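Local coordinates for protein endonuclease 2 (Arabidopsis thaliana, PDB 4CXP) that cleaves RNA and single-stranded DNA, and double-stranded DNA less readily, as a metal-dependent endonuclease of the S1/P1 family that leaves 5'-phosphorylated products, at residues A[43-48]-A[118-123]; A[124-129]-A[251-256]. All coordinates share one frame; numbering follows the deposited sequence. Where two conformers were deposited one is given.

Contact 1: A[43-48]-A[118-123]; sequences WADRVK and VSHFMG. With ZN (zinc ion), chain E; SO4 (sulfate ion), chain I; SO4 (sulfate ion), chain K.
Ala44 lays its methyl over one face of the His120 imidazole, CB standing 3.6 Å from CG and displaced toward the rim, a CH-pi contact with CB 27° off the ring normal. NE2 of the same ring binds a zinc ion at 2.2 Å, and OD1 of Asp45 binds that zinc at 2.4 Å. The Asp45 and His120 side chains cross at about a right angle, carboxylate and imidazole planes 73° apart; OD1 and NE2 come close because both bind the metal, and are not hydrogen-bonded to each other. CG of His120 lies anti to the backbone N (chi1 -175°), which sends the ring off helix 111-124 toward the loop; ND1 donates to the carbonyl of Cys41, leaving NE2 to the zinc and fixing the ring's rotation. Beyond its CG, Lys48 runs fully extended to set NZ 3.3 Å from Asp45 OD1 in a salt bridge and 2.8 Å from O2 of a sulfate, which itself grips the zinc through O2 and O4. Trp43 NE1 donates to a second sulfate, which Arg46 NH1 also reaches in one of its two conformers. His58 and Asp124 complete the protein ligands of this zinc, one of three in the metal cluster of S1/P1 nucleases; the sulfate on it probably marks where a substrate phosphate would lie.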
ATOM      1  N   TRP A  43     -10.190   5.090  -5.029  1.00 10.91           N
ATOM      2  CA  TRP A  43     -10.950   6.316  -4.826  1.00 11.66           C
ATOM      3  C   TRP A  43     -10.087   7.411  -4.218  1.00 10.66           C
ATOM      4  O   TRP A  43     -10.144   8.555  -4.651  1.00 11.55           O
ATOM      5  CB  TRP A  43     -12.174   6.050  -3.940  1.00 12.00           C
ATOM      6  CG  TRP A  43     -12.903   7.283  -3.541  1.00 12.18           C
ATOM      7  CD1 TRP A  43     -13.882   7.925  -4.238  1.00 14.13           C
ATOM      8  CD2 TRP A  43     -12.709   8.036  -2.336  1.00 12.06           C
ATOM      9  NE1 TRP A  43     -14.300   9.035  -3.557  1.00 14.69           N
ATOM     10  CE2 TRP A  43     -13.604   9.126  -2.381  1.00 13.06           C
ATOM     11  CE3 TRP A  43     -11.880   7.890  -1.222  1.00 11.47           C
ATOM     12  CZ2 TRP A  43     -13.680  10.065  -1.374  1.00 13.37           C
ATOM     13  CZ3 TRP A  43     -11.936   8.842  -0.228  1.00 11.99           C
ATOM     14  CH2 TRP A  43     -12.842   9.909  -0.303  1.00 13.14           C
ATOM     15  N   ALA A  44      -9.237   7.073  -3.254  1.00 10.10           N
ATOM     16  CA  ALA A  44      -8.444   8.111  -2.623  1.00 10.15           C
ATOM     17  C   ALA A  44      -7.551   8.833  -3.629  1.00  9.55           C
ATOM     18  O   ALA A  44      -7.308  10.030  -3.521  1.00 10.63           O
ATOM     19  CB  ALA A  44      -7.615   7.558  -1.486  1.00 10.69           C
ATOM     20  N   ASP A  45      -7.010   8.102  -4.597  1.00  9.91           N
ATOM     21  CA  ASP A  45      -6.191   8.766  -5.612  1.00 10.76           C
ATOM     22  C   ASP A  45      -7.004   9.763  -6.446  1.00 11.35           C
ATOM     23  O   ASP A  45      -6.444  10.754  -6.900  1.00 14.23           O
ATOM     24  CB  ASP A  45      -5.520   7.757  -6.544  1.00 11.06           C
ATOM     25  CG  ASP A  45      -4.240   7.192  -6.021  1.00 10.06           C
ATOM     26  OD1 ASP A  45      -3.713   7.614  -4.987  1.00  9.80           O
ATOM     27  OD2 ASP A  45      -3.761   6.266  -6.701  1.00 14.84           O
ATOM     28  N   ARG A  46      -8.301   9.516  -6.589  1.00 11.21           N
ATOM     29  CA  ARG A  46      -9.181  10.352  -7.403  0.50 12.81           C
ATOM     30  C   ARG A  46      -9.717  11.578  -6.675  1.00 12.37           C
ATOM     31  O   ARG A  46     -10.462  12.335  -7.256  1.00 13.56           O
ATOM     32  CB  ARG A  46     -10.345   9.523  -7.940  0.50 15.62           C
ATOM     33  CG  ARG A  46      -9.911   8.486  -8.952  0.50 15.87           C
ATOM     34  CD  ARG A  46     -11.108   7.929  -9.701  0.50 17.21           C
ATOM     35  NE  ARG A  46     -11.999   7.174  -8.826  0.50 17.92           N
ATOM     36  CZ  ARG A  46     -13.166   7.611  -8.357  0.50 17.87           C
ATOM     37  NH1 ARG A  46     -13.631   8.826  -8.678  0.50 17.43           N
ATOM     38  NH2 ARG A  46     -13.873   6.814  -7.577  0.50 19.56           N
ATOM     39  N   VAL A  47      -9.313  11.781  -5.419  1.00 11.89           N
ATOM     40  CA  VAL A  47      -9.658  13.011  -4.680  1.00 12.27           C
ATOM     41  C   VAL A  47      -8.419  13.803  -4.256  1.00 12.12           C
ATOM     42  O   VAL A  47      -8.501  14.714  -3.440  1.00 13.78           O
ATOM     43  CB  VAL A  47     -10.602  12.757  -3.488  1.00 13.47           C
ATOM     44  CG1 VAL A  47     -11.925  12.195  -3.993  1.00 16.05           C
ATOM     45  CG2 VAL A  47      -9.982  11.865  -2.432  1.00 12.97           C
ATOM     46  N   LYS A  48      -7.271  13.495  -4.839  1.00 11.13           N
ATOM     47  CA  LYS A  48      -6.034  14.228  -4.548  1.00 11.63           C
ATOM     48  C   LYS A  48      -6.129  15.719  -4.808  1.00 11.40           C
ATOM     49  O   LYS A  48      -5.412  16.487  -4.165  1.00 12.91           O
ATOM     50  CB  LYS A  48      -4.842  13.650  -5.334  1.00 11.69           C
ATOM     51  CG  LYS A  48      -4.274  12.387  -4.733  1.00 11.70           C
ATOM     52  CD  LYS A  48      -3.174  11.824  -5.617  1.00 13.28           C
ATOM     53  CE  LYS A  48      -2.552  10.577  -5.011  1.00 11.85           C
ATOM     54  NZ  LYS A  48      -1.601   9.948  -5.965  1.00 13.73           N
ATOM     55  N   VAL A 118      -8.665   4.456   4.620  1.00 10.20           N
ATOM     56  CA  VAL A 118      -7.803   3.549   5.318  0.50 10.26           C
ATOM     57  C   VAL A 118      -7.421   2.357   4.411  1.00  9.57           C
ATOM     58  O   VAL A 118      -6.291   1.873   4.486  1.00  9.90           O
ATOM     59  CB  VAL A 118      -8.406   3.188   6.680  0.50 10.90           C
ATOM     60  CG1 VAL A 118      -9.422   2.078   6.552  0.50 10.42           C
ATOM     61  CG2 VAL A 118      -7.308   2.840   7.650  0.50 11.77           C
ATOM     62  N   SER A 119      -8.330   1.918   3.547  1.00  9.39           N
ATOM     63  CA  SER A 119      -8.049   0.813   2.658  0.70  9.26           C
ATOM     64  C   SER A 119      -6.939   1.180   1.679  1.00  9.13           C
ATOM     65  O   SER A 119      -6.001   0.419   1.467  1.00 10.40           O
ATOM     66  CB  SER A 119      -9.324   0.397   1.931  0.70  9.42           C
ATOM     67  OG  SER A 119     -10.276  -0.107   2.867  0.70  9.47           O
ATOM     68  N   HIS A 120      -7.044   2.348   1.076  1.00  8.55           N
ATOM     69  CA  HIS A 120      -6.029   2.806   0.143  1.00  8.04           C
ATOM     70  C   HIS A 120      -4.697   3.068   0.851  1.00  8.02           C
ATOM     71  O   HIS A 120      -3.644   2.660   0.364  1.00  8.38           O
ATOM     72  CB  HIS A 120      -6.501   4.094  -0.547  1.00  8.48           C
ATOM     73  CG  HIS A 120      -5.569   4.577  -1.600  1.00  8.14           C
ATOM     74  ND1 HIS A 120      -5.665   4.180  -2.911  1.00  8.47           N
ATOM     75  CD2 HIS A 120      -4.529   5.439  -1.544  1.00  8.46           C
ATOM     76  CE1 HIS A 120      -4.708   4.767  -3.612  1.00  8.43           C
ATOM     77  NE2 HIS A 120      -4.011   5.548  -2.809  1.00  8.29           N
ATOM     78  N   PHE A 121      -4.737   3.769   1.974  1.00  8.12           N
ATOM     79  CA  PHE A 121      -3.505   4.139   2.667  1.00  8.26           C
ATOM     80  C   PHE A 121      -2.793   2.939   3.283  1.00  8.28           C
ATOM     81  O   PHE A 121      -1.562   2.913   3.296  1.00  8.31           O
ATOM     82  CB  PHE A 121      -3.788   5.226   3.709  1.00  8.98           C
ATOM     83  CG  PHE A 121      -4.216   6.551   3.115  1.00  9.17           C
ATOM     84  CD1 PHE A 121      -3.706   7.012   1.923  1.00  9.21           C
ATOM     85  CD2 PHE A 121      -5.125   7.347   3.788  1.00  9.59           C
ATOM     86  CE1 PHE A 121      -4.113   8.227   1.400  1.00  9.65           C
ATOM     87  CE2 PHE A 121      -5.533   8.564   3.269  1.00 10.46           C
ATOM     88  CZ  PHE A 121      -5.025   8.998   2.069  1.00 10.11           C
ATOM     89  N   MET A 122      -3.527   1.937   3.762  1.00  8.28           N
ATOM     90  CA  MET A 122      -2.875   0.712   4.194  0.70  8.18           C
ATOM     91  C   MET A 122      -2.111   0.088   3.025  1.00  8.19           C
ATOM     92  O   MET A 122      -1.039  -0.495   3.203  1.00  9.28           O
ATOM     93  CB  MET A 122      -3.874  -0.277   4.759  0.70  8.85           C
ATOM     94  CG  MET A 122      -3.202  -1.496   5.382  0.70  8.78           C
ATOM     95  SD  MET A 122      -2.180  -1.106   6.815  0.70 10.15           S
ATOM     96  CE  MET A 122      -3.466  -0.890   8.045  0.70 13.26           C
ATOM     97  N   GLY A 123      -2.641   0.198   1.809  1.00  8.17           N
ATOM     98  CA  GLY A 123      -1.887  -0.207   0.656  1.00  8.24           C
ATOM     99  C   GLY A 123      -0.669   0.651   0.391  1.00  7.66           C
ATOM    100  O   GLY A 123       0.442   0.141   0.240  1.00  7.85           O
TER
HETATM  101 ZN    ZN E 931      -2.240   6.730  -3.321  1.00  9.99          ZN
HETATM  102  S   SO4 I 961      -0.597   6.326  -5.586  0.70  9.28           S
HETATM  103  O1  SO4 I 961      -1.264   6.628  -6.911  0.70 10.05           O
HETATM  104  O2  SO4 I 961      -0.551   7.628  -4.697  0.70  9.78           O
HETATM  105  O3  SO4 I 961       0.706   5.622  -5.935  0.70  8.49           O
HETATM  106  O4  SO4 I 961      -1.494   5.391  -4.839  0.70  6.02           O
HETATM  107  S   SO4 K 963     -16.487  10.389  -6.404  0.70 22.47           S
HETATM  108  O1  SO4 K 963     -15.081  10.260  -6.804  0.70 26.06           O
HETATM  109  O2  SO4 K 963     -16.975  11.719  -6.835  0.70 25.08           O
HETATM  110  O3  SO4 K 963     -16.634  10.263  -4.945  0.70 19.12           O
HETATM  111  O4  SO4 K 963     -17.288   9.338  -7.066  0.70 27.13           O

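Contact 2: A[124-129]-A[251-256]; sequences DIHQPL and GVRLAA. With ZN (zinc ion), chain E; ZN (zinc ion), chain G.
His126 and Arg253 both start with CG beside the backbone N and anti to the carbonyl carbon (chi1 -72° in the arginine), and Arg253 then runs extended from CG to NE, so that the guanidinium leaves helix 233-262 and arrives at the edge of the imidazole. There NH1 of Arg253 donates to NE2 of His126 at 3.0 Å, with an N-H...N angle of 158°. The bond lies close to the plane of both groups although the planes themselves are turned 40° from each other. Beside it, Arg253 CD also lies against the ring, 3.3 Å from NE2 of His126. The other ring nitrogen, ND1 of His126, is hydrogen-bonded to the carbonyl of Met122; both ring nitrogens are therefore engaged, which fixes the rotation of the imidazole. The acceptor role of NE2 fits a neutral ring with its proton on ND1. Arg253 NH1 also makes a salt bridge to Glu212, which would help offset the buried positive charge. A leucine in place of Arg253 would probably leave His126 NE2 without its donor and Glu212 without its counter-charge. The histidine sits in a type I turn from Asp124 to Gln127, closed by Gln127 N donating to Asp124 O at 3.0 Å. At the start of this turn Asp124 bridges two zinc ions, OD1 and OD2 each binding one. The turn leads from helix 111-124 toward strand 131-133; Arg246, earlier on helix 233-262, donates to the His126 carbonyl, while Tyr209 of helix 206-221 touches the Arg253 side chain.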
ATOM      1  N   ASP A 124      -0.847   1.967   0.333  1.00  7.35           N
ATOM      2  CA  ASP A 124       0.254   2.845  -0.011  1.00  7.35           C
ATOM      3  C   ASP A 124       1.410   2.736   0.976  1.00  7.42           C
ATOM      4  O   ASP A 124       2.562   2.812   0.562  1.00  7.84           O
ATOM      5  CB  ASP A 124      -0.214   4.299  -0.162  1.00  7.92           C
ATOM      6  CG  ASP A 124      -0.698   4.645  -1.556  1.00  7.77           C
ATOM      7  OD1 ASP A 124      -0.653   3.755  -2.420  1.00  8.53           O
ATOM      8  OD2 ASP A 124      -1.111   5.803  -1.737  1.00  8.67           O
ATOM      9  N   ILE A 125       1.145   2.565   2.277  1.00  7.28           N
ATOM     10  CA  ILE A 125       2.233   2.490   3.244  1.00  7.49           C
ATOM     11  C   ILE A 125       3.068   1.237   3.053  1.00  7.33           C
ATOM     12  O   ILE A 125       4.148   1.140   3.631  1.00  8.17           O
ATOM     13  CB  ILE A 125       1.727   2.645   4.689  1.00  7.72           C
ATOM     14  CG1 ILE A 125       2.849   3.106   5.616  1.00  8.66           C
ATOM     15  CG2 ILE A 125       1.049   1.368   5.180  1.00  8.68           C
ATOM     16  CD1 ILE A 125       2.338   3.561   6.967  1.00  9.40           C
ATOM     17  N   HIS A 126       2.595   0.283   2.250  1.00  7.17           N
ATOM     18  CA  HIS A 126       3.356  -0.912   1.904  1.00  6.92           C
ATOM     19  C   HIS A 126       4.153  -0.809   0.614  1.00  6.93           C
ATOM     20  O   HIS A 126       4.951  -1.697   0.331  1.00  7.48           O
ATOM     21  CB  HIS A 126       2.441  -2.150   1.884  1.00  7.01           C
ATOM     22  CG  HIS A 126       2.122  -2.651   3.252  1.00  6.92           C
ATOM     23  ND1 HIS A 126       1.103  -2.167   4.032  1.00  7.41           N
ATOM     24  CD2 HIS A 126       2.767  -3.563   4.013  1.00  7.53           C
ATOM     25  CE1 HIS A 126       1.146  -2.763   5.217  1.00  7.40           C
ATOM     26  NE2 HIS A 126       2.144  -3.620   5.236  1.00  7.88           N
ATOM     27  N   GLN A 127       3.953   0.239  -0.170  1.00  7.03           N
ATOM     28  CA  GLN A 127       4.751   0.427  -1.381  1.00  7.25           C
ATOM     29  C   GLN A 127       6.085   1.024  -0.911  1.00  7.35           C
ATOM     30  O   GLN A 127       6.094   2.103  -0.330  1.00  7.81           O
ATOM     31  CB  GLN A 127       3.995   1.362  -2.342  1.00  7.75           C
ATOM     32  CG  GLN A 127       4.273   1.192  -3.831  1.00  7.67           C
ATOM     33  CD  GLN A 127       5.612   1.736  -4.294  1.00  7.82           C
ATOM     34  OE1 GLN A 127       6.662   1.323  -3.797  1.00  8.34           O
ATOM     35  NE2 GLN A 127       5.591   2.638  -5.261  1.00  8.01           N
ATOM     36  N   PRO A 128       7.224   0.317  -1.086  1.00  7.56           N
ATOM     37  CA  PRO A 128       8.478   0.845  -0.537  1.00  8.41           C
ATOM     38  C   PRO A 128       8.765   2.295  -0.892  1.00  8.11           C
ATOM     39  O   PRO A 128       9.242   3.064  -0.045  1.00  9.21           O
ATOM     40  CB  PRO A 128       9.523  -0.118  -1.096  1.00  8.85           C
ATOM     41  CG  PRO A 128       8.762  -1.418  -1.214  1.00  8.65           C
ATOM     42  CD  PRO A 128       7.405  -0.997  -1.709  1.00  7.66           C
ATOM     43  N   LEU A 129       8.517   2.680  -2.139  1.00  7.90           N
ATOM     44  CA  LEU A 129       8.816   4.045  -2.562  1.00  8.45           C
ATOM     45  C   LEU A 129       7.775   5.076  -2.160  1.00  8.94           C
ATOM     46  O   LEU A 129       7.941   6.234  -2.461  1.00 12.56           O
ATOM     47  CB  LEU A 129       9.160   4.112  -4.040  1.00  8.74           C
ATOM     48  CG  LEU A 129      10.481   3.442  -4.416  1.00  8.42           C
ATOM     49  CD1 LEU A 129      10.705   3.508  -5.907  1.00  9.30           C
ATOM     50  CD2 LEU A 129      11.658   4.060  -3.703  1.00  9.81           C
ATOM     51  N   GLY A 251      -2.545  -6.687   2.337  1.00  7.75           N
ATOM     52  CA  GLY A 251      -3.846  -7.304   2.428  1.00  8.09           C
ATOM     53  C   GLY A 251      -4.131  -7.894   3.798  1.00  7.72           C
ATOM     54  O   GLY A 251      -5.216  -7.741   4.354  1.00  8.47           O
ATOM     55  N   VAL A 252      -3.140  -8.606   4.338  1.00  7.39           N
ATOM     56  CA  VAL A 252      -3.265  -9.216   5.646  1.00  7.92           C
ATOM     57  C   VAL A 252      -3.475  -8.139   6.715  1.00  7.90           C
ATOM     58  O   VAL A 252      -4.318  -8.293   7.605  1.00  8.33           O
ATOM     59  CB  VAL A 252      -2.031 -10.098   5.928  1.00  8.31           C
ATOM     60  CG1 VAL A 252      -1.930 -10.447   7.394  1.00  9.10           C
ATOM     61  CG2 VAL A 252      -2.061 -11.358   5.084  1.00  8.50           C
ATOM     62  N   ARG A 253      -2.705  -7.060   6.643  1.00  7.80           N
ATOM     63  CA  ARG A 253      -2.776  -6.019   7.646  1.00  7.86           C
ATOM     64  C   ARG A 253      -4.028  -5.171   7.508  1.00  7.89           C
ATOM     65  O   ARG A 253      -4.577  -4.742   8.522  1.00  8.79           O
ATOM     66  CB  ARG A 253      -1.499  -5.188   7.612  1.00  8.21           C
ATOM     67  CG  ARG A 253      -0.341  -5.980   8.179  1.00  8.42           C
ATOM     68  CD  ARG A 253       0.987  -5.425   7.780  1.00  7.93           C
ATOM     69  NE  ARG A 253       2.062  -6.012   8.565  1.00  7.81           N
ATOM     70  CZ  ARG A 253       3.343  -5.788   8.334  1.00  7.65           C
ATOM     71  NH1 ARG A 253       3.717  -5.155   7.240  1.00  7.93           N
ATOM     72  NH2 ARG A 253       4.267  -6.232   9.174  1.00  8.54           N
ATOM     73  N   LEU A 254      -4.500  -4.924   6.292  1.00  7.78           N
ATOM     74  CA  LEU A 254      -5.756  -4.226   6.140  1.00  7.88           C
ATOM     75  C   LEU A 254      -6.876  -5.019   6.802  1.00  8.06           C
ATOM     76  O   LEU A 254      -7.668  -4.464   7.577  1.00  8.63           O
ATOM     77  CB  LEU A 254      -6.055  -3.945   4.676  1.00  8.10           C
ATOM     78  CG  LEU A 254      -7.395  -3.259   4.403  1.00  8.74           C
ATOM     79  CD1 LEU A 254      -7.581  -1.977   5.195  1.00  9.19           C
ATOM     80  CD2 LEU A 254      -7.530  -3.001   2.912  1.00  9.66           C
ATOM     81  N   ALA A 255      -6.947  -6.326   6.540  1.00  7.91           N
ATOM     82  CA  ALA A 255      -7.990  -7.129   7.165  1.00  8.73           C
ATOM     83  C   ALA A 255      -7.841  -7.155   8.679  1.00  8.78           C
ATOM     84  O   ALA A 255      -8.837  -7.042   9.402  1.00  9.41           O
ATOM     85  CB  ALA A 255      -7.989  -8.533   6.626  1.00  8.96           C
ATOM     86  N   ALA A 256      -6.621  -7.344   9.188  1.00  8.89           N
ATOM     87  CA  ALA A 256      -6.445  -7.436  10.621  1.00  9.61           C
ATOM     88  C   ALA A 256      -6.852  -6.140  11.313  1.00  9.57           C
ATOM     89  O   ALA A 256      -7.421  -6.152  12.407  1.00 10.20           O
ATOM     90  CB  ALA A 256      -5.019  -7.792  10.955  1.00 10.92           C
TER
HETATM   91 ZN    ZN E 931      -2.240   6.730  -3.321  1.00  9.99          ZN
HETATM   92 ZN    ZN G 933      -1.206   3.513  -4.405  1.00  8.08          ZN

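Going from the N terminus, the chain passes the loop 43-48 and, after strand 60-62 and helix 85-96, returns on helix 111-124, where contact 1 closes a loop of 69 intervening residues. Contact 2 opens at once, at the end of that same helix, and closes 121 residues later on the C-terminal helix 233-262; the two loops follow in series and do not cross. Helix 111-124 thus joins an early loop to the last helix. Both contacts reach the same zinc ion, and Met122 CG packs on the backbone N of Leu254 at 3.8 Å, so the contacts, centred about 12 Å apart, meet through a shared metal and direct packing.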